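Local coordinates for protein yncA (Salmonella typhimurium, PDB 3DR6) that probably transfers an acetyl group from acetyl-CoA to an amine acceptor, as a putative acetyltransferase of the GNAT family, at residues Ala69-Trp74 / Asp109-Cys114; Glu19-Ala24 / Asp40-Trp45. All blocks are in the same frame, centred on the assembly; numbering follows the deposited sequence.

In the fold
Both contacts belong to the GNAT fold, and their centres lie about 19 Å apart. Contact 1 is the more deeply buried: strand 64-73 of the mixed sheet meets the end of helix 99-113 through an apolar meeting of a phenylalanine ring with an alanine and a cysteine sulfur. Contact 2 is only partly buried and joins helices 14-27 and 39-52, with a guanidinium group laid over a tyrosine ring. Strand 64-73 links the two, because Trp45 of contact 2 packs on Ser70 of contact 1, Trp45 CZ2 lying 3.7 Å from Ser70 CB, and Tyr21 rests on Tyr68 of the same strand. Charge thus enters the helix pair, whereas the strand-helix interface is apolar.

Contact 1 (Ala69-Trp74 / Asp109-Cys114); sequences ASFGDW and DEARRC
Phe71 reaches from strand 64-73 to the end of helix 99-113, where the far end of its ring meets Ala111 in the last turn and Cys114 just beyond it. Its CE2 lies 3.6 Å from Ala111 CA and 3.7 Å from Ala111 CB, so the ring tip bears on backbone and methyl group together. This approach to Ala111 is oblique. At the ring edge sits Cys114, its SG 4.1 Å from Phe71 CZ and 82° off the ring normal, a sulfur-aromatic contact made almost in the ring plane. The backbone atom Glu110 C also borders this rim, 4.1 Å from Phe71 CE2. The ring is brought to the helix by a first torsion of 63°, which sets CG between the backbone N and the carbonyl carbon of Phe71.

Glu110 starts out toward the strand, but its carboxylate turns back along its own helix, where OE2 forms salt bridges with Arg113 NH2, at 3.0 Å, and with Arg106. The charge is therefore paired on the helix and takes no part in the meeting with Phe71. Further out, Leu107 of the same helix, Val84 of strand 83-90, Pro55 and the ring of Tyr54 pack around Phe71, while Ala111 also touches Met119 and Leu165. The contact thus forms part of the hydrophobic layer between the central sheet and a helix of the GNAT fold. With carbon and sulfur as its touching side-chain atoms, it probably rests mainly on dispersion and close fit, and little in it is strongly directional.

Contact 2 (Glu19-Ala24 / Asp40-Trp45); sequences EIYNHA and DNRLAW
Asn41 OD1 accepts two bonds from Arg42, one from NE at 2.9 Å and one from NH2 at 2.8 Å. Both donors lie in the carbonyl plane of the amide, and the oxygen is almost exactly in the guanidinium plane, so this side-on grip fixes the rotation of the charged group. Bends at chi2 and at chi3 (90°) fold the arginine chain back to its helical neighbour and leave one guanidinium face turned to helix 14-27.

Over that face comes the ring of Tyr21, carried across by a CG anti to its backbone N. Arg42 CZ stands 4.3 Å from the ring centroid and 15° off its normal, a cation-pi contact with the two planes tilted 30° apart. The nearest approach, Arg42 NH1 to Tyr21 CE1 at 3.6 Å, falls toward the rim of the ring. Trp45 CB backs the opposite guanidinium face at 3.7 Å, so both faces of the group are covered. Arg42 also touches Thr18, and Tyr21 OH makes a weak hydrogen bond to Asn33. Here a cation-pi pair bridges helices 14-27 and 39-52, the two successive helices that follow the first strand in the N-terminal part of the GNAT fold.

Contact 1 (Ala69-Trp74 / Asp109-Cys114)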
ATOM      1  N   ALA C  69      -7.044   8.800  16.556  1.00 17.06           N
ATOM      2  CA  ALA C  69      -6.778   7.529  15.870  1.00 16.58           C
ATOM      3  C   ALA C  69      -7.846   7.277  14.813  1.00 16.90           C
ATOM      4  O   ALA C  69      -9.016   7.662  14.974  1.00 17.21           O
ATOM      5  CB  ALA C  69      -6.731   6.381  16.865  1.00 16.62           C
ATOM      6  N   SER C  70      -7.434   6.638  13.728  1.00 16.02           N
ATOM      7  CA  SER C  70      -8.380   6.230  12.680  1.00 16.27           C
ATOM      8  C   SER C  70      -7.793   5.029  11.950  1.00 15.88           C
ATOM      9  O   SER C  70      -6.641   4.657  12.196  1.00 15.98           O
ATOM     10  CB  SER C  70      -8.616   7.388  11.692  1.00 16.56           C
ATOM     11  OG  SER C  70      -9.720   7.100  10.836  1.00 18.08           O
ATOM     12  N   PHE C  71      -8.583   4.413  11.078  1.00 16.03           N
ATOM     13  CA  PHE C  71      -7.999   3.522  10.081  1.00 16.00           C
ATOM     14  C   PHE C  71      -8.636   3.762   8.733  1.00 16.73           C
ATOM     15  O   PHE C  71      -9.772   4.301   8.634  1.00 15.67           O
ATOM     16  CB  PHE C  71      -8.046   2.041  10.507  1.00 15.41           C
ATOM     17  CG  PHE C  71      -9.437   1.472  10.687  1.00 16.26           C
ATOM     18  CD1 PHE C  71     -10.261   1.244   9.577  1.00 16.05           C
ATOM     19  CD2 PHE C  71      -9.890   1.109  11.965  1.00 15.78           C
ATOM     20  CE1 PHE C  71     -11.546   0.681   9.732  1.00 14.92           C
ATOM     21  CE2 PHE C  71     -11.180   0.536  12.138  1.00 15.54           C
ATOM     22  CZ  PHE C  71     -12.006   0.332  11.012  1.00 16.00           C
ATOM     23  N   GLY C  72      -7.895   3.369   7.706  1.00 16.76           N
ATOM     24  CA  GLY C  72      -8.399   3.349   6.342  1.00 18.47           C
ATOM     25  C   GLY C  72      -7.993   2.084   5.625  1.00 18.46           C
ATOM     26  O   GLY C  72      -7.295   1.231   6.181  1.00 17.95           O
ATOM     27  N   ASP C  73      -8.438   1.953   4.389  1.00 18.82           N
ATOM     28  CA  ASP C  73      -8.062   0.802   3.585  1.00 19.58           C
ATOM     29  C   ASP C  73      -6.556   0.795   3.403  1.00 19.41           C
ATOM     30  O   ASP C  73      -5.943   1.846   3.192  1.00 19.82           O
ATOM     31  CB  ASP C  73      -8.761   0.829   2.240  1.00 20.56           C
ATOM     32  CG  ASP C  73     -10.268   0.751   2.377  1.00 22.69           C
ATOM     33  OD1 ASP C  73     -10.762   0.055   3.284  1.00 22.34           O
ATOM     34  OD2 ASP C  73     -10.961   1.410   1.572  1.00 27.89           O
ATOM     35  N   TRP C  74      -5.959  -0.383   3.553  1.00 19.54           N
ATOM     36  CA  TRP C  74      -4.507  -0.526   3.458  1.00 19.74           C
ATOM     37  C   TRP C  74      -4.034  -0.361   2.016  1.00 20.56           C
ATOM     38  O   TRP C  74      -3.027   0.316   1.747  1.00 20.30           O
ATOM     39  CB  TRP C  74      -4.089  -1.892   3.994  1.00 19.43           C
ATOM     40  CG  TRP C  74      -2.606  -2.152   3.910  1.00 18.91           C
ATOM     41  CD1 TRP C  74      -1.588  -1.317   4.318  1.00 20.53           C
ATOM     42  CD2 TRP C  74      -1.978  -3.344   3.445  1.00 20.28           C
ATOM     43  NE1 TRP C  74      -0.369  -1.914   4.111  1.00 20.71           N
ATOM     44  CE2 TRP C  74      -0.575  -3.157   3.572  1.00 20.24           C
ATOM     45  CE3 TRP C  74      -2.457  -4.552   2.918  1.00 19.28           C
ATOM     46  CZ2 TRP C  74       0.349  -4.139   3.195  1.00 20.04           C
ATOM     47  CZ3 TRP C  74      -1.517  -5.536   2.532  1.00 20.11           C
ATOM     48  CH2 TRP C  74      -0.138  -5.317   2.691  1.00 19.67           C
ATOM     49  N   ASP C 109     -11.148  -2.660  18.385  1.00 18.66           N
ATOM     50  CA  ASP C 109     -12.531  -3.007  18.667  1.00 19.61           C
ATOM     51  C   ASP C 109     -13.435  -2.526  17.548  1.00 19.23           C
ATOM     52  O   ASP C 109     -14.322  -3.259  17.111  1.00 18.97           O
ATOM     53  CB  ASP C 109     -12.985  -2.338  19.965  1.00 20.55           C
ATOM     54  CG  ASP C 109     -12.327  -2.925  21.193  1.00 23.84           C
ATOM     55  OD1 ASP C 109     -11.869  -4.080  21.146  1.00 27.32           O
ATOM     56  OD2 ASP C 109     -12.282  -2.210  22.220  1.00 29.70           O
ATOM     57  N   GLU C 110     -13.196  -1.294  17.090  1.00 17.55           N
ATOM     58  CA  GLU C 110     -13.983  -0.700  16.009  1.00 17.11           C
ATOM     59  C   GLU C 110     -13.744  -1.455  14.718  1.00 15.92           C
ATOM     60  O   GLU C 110     -14.678  -1.681  13.967  1.00 15.85           O
ATOM     61  CB  GLU C 110     -13.699   0.799  15.837  1.00 17.26           C
ATOM     62  CG  GLU C 110     -14.107   1.680  17.039  1.00 19.20           C
ATOM     63  CD  GLU C 110     -15.572   1.546  17.448  1.00 21.51           C
ATOM     64  OE1 GLU C 110     -16.444   1.314  16.569  1.00 21.51           O
ATOM     65  OE2 GLU C 110     -15.846   1.673  18.664  1.00 23.13           O
ATOM     66  N   ALA C 111     -12.502  -1.878  14.482  1.00 15.45           N
ATOM     67  CA  ALA C 111     -12.175  -2.693  13.310  1.00 15.41           C
ATOM     68  C   ALA C 111     -12.976  -4.013  13.290  1.00 15.94           C
ATOM     69  O   ALA C 111     -13.545  -4.382  12.263  1.00 15.95           O
ATOM     70  CB  ALA C 111     -10.649  -2.947  13.227  1.00 13.91           C
ATOM     71  N   ARG C 112     -13.095  -4.680  14.444  1.00 16.49           N
ATOM     72  CA  ARG C 112     -13.948  -5.881  14.498  1.00 17.26           C
ATOM     73  C   ARG C 112     -15.426  -5.582  14.168  1.00 17.24           C
ATOM     74  O   ARG C 112     -16.076  -6.358  13.472  1.00 17.51           O
ATOM     75  CB  ARG C 112     -13.824  -6.597  15.846  1.00 17.61           C
ATOM     76  CG  ARG C 112     -12.414  -7.171  16.085  1.00 16.88           C
ATOM     77  CD  ARG C 112     -12.442  -8.381  17.064  1.00 18.99           C
ATOM     78  NE  ARG C 112     -11.073  -8.851  17.282  1.00 18.84           N
ATOM     79  CZ  ARG C 112     -10.230  -8.334  18.185  1.00 21.08           C
ATOM     80  NH1 ARG C 112     -10.612  -7.382  19.013  1.00 20.57           N
ATOM     81  NH2 ARG C 112      -8.996  -8.801  18.274  1.00 21.73           N
ATOM     82  N   ARG C 113     -15.953  -4.461  14.662  1.00 17.69           N
ATOM     83  CA  ARG C 113     -17.335  -4.053  14.335  1.00 18.47           C
ATOM     84  C   ARG C 113     -17.554  -3.805  12.833  1.00 18.41           C
ATOM     85  O   ARG C 113     -18.685  -3.902  12.345  1.00 18.94           O
ATOM     86  CB  ARG C 113     -17.732  -2.805  15.141  1.00 18.96           C
ATOM     87  CG  ARG C 113     -18.062  -3.119  16.563  1.00 20.71           C
ATOM     88  CD  ARG C 113     -18.241  -1.860  17.400  1.00 28.91           C
ATOM     89  NE  ARG C 113     -18.173  -2.243  18.806  1.00 35.34           N
ATOM     90  CZ  ARG C 113     -17.168  -1.961  19.632  1.00 39.30           C
ATOM     91  NH1 ARG C 113     -17.221  -2.380  20.895  1.00 40.03           N
ATOM     92  NH2 ARG C 113     -16.129  -1.244  19.220  1.00 39.81           N
ATOM     93  N   CYS C 114     -16.477  -3.490  12.118  1.00 17.75           N
ATOM     94  CA  CYS C 114     -16.530  -3.268  10.679  1.00 17.89           C
ATOM     95  C   CYS C 114     -16.244  -4.579   9.918  1.00 17.16           C
ATOM     96  O   CYS C 114     -16.192  -4.585   8.680  1.00 17.68           O
ATOM     97  CB  CYS C 114     -15.543  -2.171  10.276  1.00 17.83           C
ATOM     98  SG  CYS C 114     -16.026  -0.514  10.823  1.00 19.80           S
TER

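Contact 2 (Glu19-Ala24 / Asp40-Trp45)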
ATOM      1  N   GLU C  19      -3.960  20.177  14.107  1.00 19.07           N
ATOM      2  CA  GLU C  19      -2.717  20.514  14.810  1.00 19.21           C
ATOM      3  C   GLU C  19      -1.844  19.286  15.024  1.00 18.19           C
ATOM      4  O   GLU C  19      -0.652  19.329  14.780  1.00 17.72           O
ATOM      5  CB  GLU C  19      -3.000  21.137  16.171  1.00 18.72           C
ATOM      6  CG  GLU C  19      -3.509  22.529  16.121  1.00 22.89           C
ATOM      7  CD  GLU C  19      -3.537  23.147  17.513  1.00 27.00           C
ATOM      8  OE1 GLU C  19      -3.312  22.401  18.503  1.00 27.78           O
ATOM      9  OE2 GLU C  19      -3.781  24.369  17.607  1.00 28.72           O
ATOM     10  N   ILE C  20      -2.454  18.203  15.506  1.00 17.27           N
ATOM     11  CA  ILE C  20      -1.719  16.973  15.789  1.00 17.10           C
ATOM     12  C   ILE C  20      -1.157  16.358  14.488  1.00 17.62           C
ATOM     13  O   ILE C  20       0.001  15.916  14.465  1.00 17.97           O
ATOM     14  CB  ILE C  20      -2.575  15.953  16.568  1.00 16.74           C
ATOM     15  CG1 ILE C  20      -2.937  16.516  17.949  1.00 15.78           C
ATOM     16  CG2 ILE C  20      -1.825  14.633  16.701  1.00 18.43           C
ATOM     17  CD1 ILE C  20      -4.161  15.859  18.616  1.00 14.11           C
ATOM     18  N   TYR C  21      -1.984  16.327  13.436  1.00 17.97           N
ATOM     19  CA  TYR C  21      -1.567  15.846  12.090  1.00 18.60           C
ATOM     20  C   TYR C  21      -0.352  16.624  11.563  1.00 19.07           C
ATOM     21  O   TYR C  21       0.659  16.021  11.148  1.00 19.02           O
ATOM     22  CB  TYR C  21      -2.734  15.957  11.084  1.00 19.13           C
ATOM     23  CG  TYR C  21      -2.377  15.515   9.681  1.00 20.00           C
ATOM     24  CD1 TYR C  21      -2.517  14.181   9.311  1.00 21.29           C
ATOM     25  CD2 TYR C  21      -1.892  16.425   8.727  1.00 21.64           C
ATOM     26  CE1 TYR C  21      -2.188  13.765   8.026  1.00 21.73           C
ATOM     27  CE2 TYR C  21      -1.571  16.004   7.421  1.00 22.52           C
ATOM     28  CZ  TYR C  21      -1.726  14.667   7.093  1.00 21.86           C
ATOM     29  OH  TYR C  21      -1.406  14.193   5.826  1.00 22.24           O
ATOM     30  N   ASN C  22      -0.459  17.953  11.579  1.00 18.89           N
ATOM     31  CA  ASN C  22       0.616  18.845  11.120  1.00 19.07           C
ATOM     32  C   ASN C  22       1.893  18.716  11.930  1.00 19.30           C
ATOM     33  O   ASN C  22       2.985  18.765  11.361  1.00 19.17           O
ATOM     34  CB  ASN C  22       0.143  20.306  11.094  1.00 19.38           C
ATOM     35  CG  ASN C  22      -0.820  20.574   9.951  1.00 19.18           C
ATOM     36  OD1 ASN C  22      -0.877  19.807   8.983  1.00 20.86           O
ATOM     37  ND2 ASN C  22      -1.577  21.674  10.051  1.00 19.60           N
ATOM     38  N   HIS C  23       1.758  18.541  13.243  1.00 19.56           N
ATOM     39  CA  HIS C  23       2.917  18.215  14.071  1.00 20.09           C
ATOM     40  C   HIS C  23       3.607  16.928  13.576  1.00 20.10           C
ATOM     41  O   HIS C  23       4.837  16.900  13.399  1.00 19.91           O
ATOM     42  CB  HIS C  23       2.556  18.053  15.546  1.00 20.15           C
ATOM     43  CG  HIS C  23       3.664  17.446  16.347  1.00 20.84           C
ATOM     44  ND1 HIS C  23       3.692  16.111  16.687  1.00 21.72           N
ATOM     45  CD2 HIS C  23       4.832  17.969  16.783  1.00 19.93           C
ATOM     46  CE1 HIS C  23       4.815  15.848  17.331  1.00 20.75           C
ATOM     47  NE2 HIS C  23       5.518  16.963  17.414  1.00 23.59           N
ATOM     48  N   ALA C  24       2.810  15.876  13.371  1.00 19.49           N
ATOM     49  CA  ALA C  24       3.353  14.601  12.890  1.00 19.56           C
ATOM     50  C   ALA C  24       4.096  14.823  11.564  1.00 19.58           C
ATOM     51  O   ALA C  24       5.226  14.347  11.381  1.00 19.83           O
ATOM     52  CB  ALA C  24       2.248  13.587  12.722  1.00 19.76           C
ATOM     53  N   ASP C  40     -10.090  22.702   7.088  1.00 29.64           N
ATOM     54  CA  ASP C  40     -11.059  22.279   6.062  1.00 30.39           C
ATOM     55  C   ASP C  40     -10.666  20.946   5.423  1.00 30.18           C
ATOM     56  O   ASP C  40     -11.528  20.113   5.095  1.00 29.61           O
ATOM     57  CB  ASP C  40     -11.220  23.350   4.979  1.00 31.04           C
ATOM     58  CG  ASP C  40     -12.200  24.446   5.382  1.00 33.07           C
ATOM     59  OD1 ASP C  40     -13.377  24.124   5.678  1.00 35.40           O
ATOM     60  OD2 ASP C  40     -11.792  25.630   5.397  1.00 36.39           O
ATOM     61  N   ASN C  41      -9.359  20.752   5.253  1.00 29.87           N
ATOM     62  CA  ASN C  41      -8.826  19.518   4.703  1.00 29.51           C
ATOM     63  C   ASN C  41      -9.102  18.333   5.622  1.00 29.18           C
ATOM     64  O   ASN C  41      -9.509  17.260   5.150  1.00 29.20           O
ATOM     65  CB  ASN C  41      -7.327  19.660   4.393  1.00 29.77           C
ATOM     66  CG  ASN C  41      -6.698  18.358   3.909  1.00 30.11           C
ATOM     67  OD1 ASN C  41      -6.553  17.401   4.675  1.00 29.22           O
ATOM     68  ND2 ASN C  41      -6.301  18.324   2.633  1.00 31.50           N
ATOM     69  N   ARG C  42      -8.917  18.524   6.928  1.00 28.77           N
ATOM     70  CA  ARG C  42      -9.189  17.437   7.891  1.00 28.36           C
ATOM     71  C   ARG C  42     -10.679  17.190   8.109  1.00 28.29           C
ATOM     72  O   ARG C  42     -11.082  16.075   8.422  1.00 28.13           O
ATOM     73  CB  ARG C  42      -8.449  17.633   9.217  1.00 28.43           C
ATOM     74  CG  ARG C  42      -6.924  17.539   9.114  1.00 28.09           C
ATOM     75  CD  ARG C  42      -6.439  16.141   8.695  1.00 28.21           C
ATOM     76  NE  ARG C  42      -6.324  15.977   7.240  1.00 27.79           N
ATOM     77  CZ  ARG C  42      -5.965  14.840   6.645  1.00 26.16           C
ATOM     78  NH1 ARG C  42      -5.690  13.758   7.373  1.00 23.43           N
ATOM     79  NH2 ARG C  42      -5.876  14.783   5.323  1.00 25.51           N
ATOM     80  N   LEU C  43     -11.489  18.228   7.929  1.00 28.55           N
ATOM     81  CA  LEU C  43     -12.944  18.064   7.882  1.00 28.64           C
ATOM     82  C   LEU C  43     -13.329  17.179   6.701  1.00 28.20           C
ATOM     83  O   LEU C  43     -14.104  16.239   6.865  1.00 27.72           O
ATOM     84  CB  LEU C  43     -13.663  19.417   7.793  1.00 28.73           C
ATOM     85  CG  LEU C  43     -14.104  20.046   9.118  1.00 30.91           C
ATOM     86  CD1 LEU C  43     -14.721  21.421   8.860  1.00 32.42           C
ATOM     87  CD2 LEU C  43     -15.092  19.152   9.849  1.00 32.48           C
ATOM     88  N   ALA C  44     -12.754  17.479   5.531  1.00 27.88           N
ATOM     89  CA  ALA C  44     -12.961  16.691   4.316  1.00 27.58           C
ATOM     90  C   ALA C  44     -12.579  15.230   4.562  1.00 27.13           C
ATOM     91  O   ALA C  44     -13.370  14.327   4.298  1.00 26.73           O
ATOM     92  CB  ALA C  44     -12.157  17.276   3.146  1.00 27.29           C
ATOM     93  N   TRP C  45     -11.374  15.025   5.093  1.00 26.69           N
ATOM     94  CA  TRP C  45     -10.877  13.697   5.462  1.00 26.27           C
ATOM     95  C   TRP C  45     -11.794  12.986   6.454  1.00 26.16           C
ATOM     96  O   TRP C  45     -12.074  11.792   6.295  1.00 25.96           O
ATOM     97  CB  TRP C  45      -9.451  13.809   6.026  1.00 25.71           C
ATOM     98  CG  TRP C  45      -8.913  12.563   6.716  1.00 26.24           C
ATOM     99  CD1 TRP C  45      -8.299  11.494   6.122  1.00 26.64           C
ATOM    100  CD2 TRP C  45      -8.921  12.287   8.125  1.00 25.74           C
ATOM    101  NE1 TRP C  45      -7.935  10.568   7.071  1.00 26.54           N
ATOM    102  CE2 TRP C  45      -8.296  11.028   8.309  1.00 26.05           C
ATOM    103  CE3 TRP C  45      -9.393  12.980   9.253  1.00 25.67           C
ATOM    104  CZ2 TRP C  45      -8.140  10.436   9.578  1.00 24.46           C
ATOM    105  CZ3 TRP C  45      -9.231  12.391  10.525  1.00 25.52           C
ATOM    106  CH2 TRP C  45      -8.607  11.131  10.667  1.00 25.58           C
TER